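Local coordinates for vacuolar-sorting protein BRO1 (Saccharomyces cerevisiae, PDB 1ZB1) that acts as a class E adapter in multivesicular-body sorting, recruiting the DOA4 deubiquitinase to endosomes so that cargo is deubiquitinated before it enters intralumenal vesicles, at residues Thr125-Ala130 and Glu177-Leu182. Numbering follows the deposited sequence.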
loop_
_atom_site.group_PDB
_atom_site.type_symbol
_atom_site.label_atom_id
_atom_site.label_comp_id
_atom_site.label_asym_id
_atom_site.label_seq_id
_atom_site.Cartn_x
_atom_site.Cartn_y
_atom_site.Cartn_z
ATOM N N THR A 125 -9.406 -10.014 7.777
ATOM C CA THR A 125 -8.525 -9.525 8.826
ATOM C C THR A 125 -7.198 -9.023 8.219
ATOM O O THR A 125 -6.697 -7.960 8.591
ATOM C CB THR A 125 -8.230 -10.645 9.854
ATOM O OG1 THR A 125 -9.424 -10.952 10.584
ATOM C CG2 THR A 125 -7.139 -10.205 10.824
ATOM N N LEU A 126 -6.631 -9.783 7.283
ATOM C CA LEU A 126 -5.364 -9.383 6.658
ATOM C C LEU A 126 -5.531 -8.121 5.810
ATOM O O LEU A 126 -4.607 -7.309 5.684
ATOM C CB LEU A 126 -4.794 -10.537 5.818
ATOM C CG LEU A 126 -3.510 -10.255 5.020
ATOM C CD1 LEU A 126 -2.434 -9.645 5.920
ATOM C CD2 LEU A 126 -3.019 -11.562 4.412
ATOM N N PHE A 127 -6.710 -7.948 5.226
ATOM C CA PHE A 127 -6.975 -6.747 4.441
ATOM C C PHE A 127 -6.856 -5.538 5.386
ATOM O O PHE A 127 -6.246 -4.514 5.051
ATOM C CB PHE A 127 -8.387 -6.815 3.843
ATOM C CG PHE A 127 -8.746 -5.629 2.985
ATOM C CD1 PHE A 127 -9.226 -4.456 3.556
ATOM C CD2 PHE A 127 -8.592 -5.688 1.596
ATOM C CE1 PHE A 127 -9.551 -3.349 2.768
ATOM C CE2 PHE A 127 -8.910 -4.589 0.788
ATOM C CZ PHE A 127 -9.391 -3.415 1.370
ATOM N N ASN A 128 -7.442 -5.658 6.572
ATOM C CA ASN A 128 -7.378 -4.566 7.542
ATOM C C ASN A 128 -5.956 -4.362 8.075
ATOM O O ASN A 128 -5.543 -3.234 8.334
ATOM C CB ASN A 128 -8.383 -4.810 8.683
ATOM C CG ASN A 128 -9.814 -4.444 8.279
ATOM O OD1 ASN A 128 -10.027 -3.835 7.229
ATOM N ND2 ASN A 128 -10.790 -4.801 9.109
ATOM N N ILE A 129 -5.205 -5.450 8.225
ATOM C CA ILE A 129 -3.820 -5.361 8.690
ATOM C C ILE A 129 -3.026 -4.506 7.688
ATOM O O ILE A 129 -2.253 -3.616 8.070
ATOM C CB ILE A 129 -3.190 -6.772 8.796
ATOM C CG1 ILE A 129 -3.735 -7.487 10.039
ATOM C CG2 ILE A 129 -1.668 -6.676 8.854
ATOM C CD1 ILE A 129 -3.299 -8.942 10.164
ATOM N N ALA A 130 -3.230 -4.774 6.401
ATOM C CA ALA A 130 -2.549 -4.016 5.346
ATOM C C ALA A 130 -2.940 -2.541 5.427
ATOM O O ALA A 130 -2.086 -1.645 5.343
ATOM C CB ALA A 130 -2.919 -4.588 3.967
ATOM N N GLU A 177 -7.591 -8.595 -8.518
ATOM C CA GLU A 177 -7.131 -7.408 -9.234
ATOM C C GLU A 177 -7.188 -6.137 -8.382
ATOM O O GLU A 177 -6.408 -5.202 -8.592
ATOM C CB GLU A 177 -7.922 -7.213 -10.540
ATOM C CG GLU A 177 -9.426 -7.016 -10.387
ATOM C CD GLU A 177 -10.195 -8.312 -10.126
ATOM O OE1 GLU A 177 -11.444 -8.243 -10.058
ATOM O OE2 GLU A 177 -9.566 -9.386 -9.991
ATOM N N ASN A 178 -8.091 -6.103 -7.406
ATOM C CA ASN A 178 -8.198 -4.923 -6.559
ATOM C C ASN A 178 -7.136 -4.899 -5.463
ATOM O O ASN A 178 -6.640 -3.834 -5.105
ATOM C CB ASN A 178 -9.606 -4.810 -5.971
ATOM C CG ASN A 178 -10.654 -4.527 -7.038
ATOM O OD1 ASN A 178 -10.379 -3.830 -8.015
ATOM N ND2 ASN A 178 -11.861 -5.053 -6.848
ATOM N N THR A 179 -6.771 -6.062 -4.933
ATOM C CA THR A 179 -5.727 -6.094 -3.916
ATOM C C THR A 179 -4.372 -5.869 -4.590
ATOM O O THR A 179 -3.438 -5.349 -3.979
ATOM C CB THR A 179 -5.730 -7.425 -3.128
ATOM O OG1 THR A 179 -5.922 -8.527 -4.023
ATOM C CG2 THR A 179 -6.840 -7.402 -2.069
ATOM N N ARG A 180 -4.267 -6.248 -5.862
ATOM C CA ARG A 180 -3.024 -6.034 -6.604
ATOM C C ARG A 180 -2.856 -4.514 -6.793
ATOM O O ARG A 180 -1.754 -3.963 -6.654
ATOM C CB ARG A 180 -3.099 -6.724 -7.971
ATOM C CG ARG A 180 -1.871 -6.535 -8.851
ATOM C CD ARG A 180 -0.981 -7.766 -8.815
ATOM N NE ARG A 180 0.045 -7.684 -7.782
ATOM C CZ ARG A 180 0.702 -8.730 -7.295
ATOM N NH1 ARG A 180 0.440 -9.954 -7.736
ATOM N NH2 ARG A 180 1.634 -8.550 -6.371
ATOM N N PHE A 181 -3.963 -3.848 -7.109
ATOM C CA PHE A 181 -3.971 -2.398 -7.301
ATOM C C PHE A 181 -3.519 -1.736 -6.000
ATOM O O PHE A 181 -2.652 -0.863 -6.003
ATOM C CB PHE A 181 -5.390 -1.934 -7.687
ATOM C CG PHE A 181 -5.585 -0.440 -7.672
ATOM C CD1 PHE A 181 -4.849 0.390 -8.518
ATOM C CD2 PHE A 181 -6.518 0.141 -6.813
ATOM C CE1 PHE A 181 -5.037 1.773 -8.508
ATOM C CE2 PHE A 181 -6.715 1.524 -6.793
ATOM C CZ PHE A 181 -5.971 2.342 -7.645
ATOM N N LEU A 182 -4.108 -2.156 -4.886
ATOM C CA LEU A 182 -3.740 -1.596 -3.591
ATOM C C LEU A 182 -2.251 -1.827 -3.290
ATOM O O LEU A 182 -1.573 -0.950 -2.738
ATOM C CB LEU A 182 -4.624 -2.206 -2.496
ATOM C CG LEU A 182 -5.797 -1.374 -1.953
ATOM C CD1 LEU A 182 -6.195 -0.283 -2.922
ATOM C CD2 LEU A 182 -6.969 -2.293 -1.630
#
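Between 125-130 and 177-182 the backbones come nearest at Phe127 and Thr179, whose CA atoms lie 8.5 Å apart, and the contacts across the pair are made by side chains. Phe127 does most of the reaching: with CG anti to the backbone N (chi1 -179°), the far end of its ring approaches 177-182, although the CB bond itself does not point there. Leu182 answers with one methyl, its CD2 lying 3.9 Å from Phe127 CE2 and 4.0 Å from Phe127 CZ, and the two side chains cross at about a right angle. Thr179 adds a looser touch at the ring edge, where its CG2 comes close to the ring plane, 4.4 Å from Phe127 CD2. Its OG1 makes weak hydrogen bonds back to the carbonyls of Gln175 and Ser176, near the start of its own helix. No hydrogen bond or salt bridge spans the pair; all three touching residues are buried, and the join is a small apolar one within the largely helical Bro1 domain. Helix 146-165, which links the two in sequence, packs on Ala130 and Thr179, while Lys16 and Tyr239 from loops also touch Phe127. Beyond, helix 65-86 meets Leu126 and Ile129, and helix 208-230 meets Phe181.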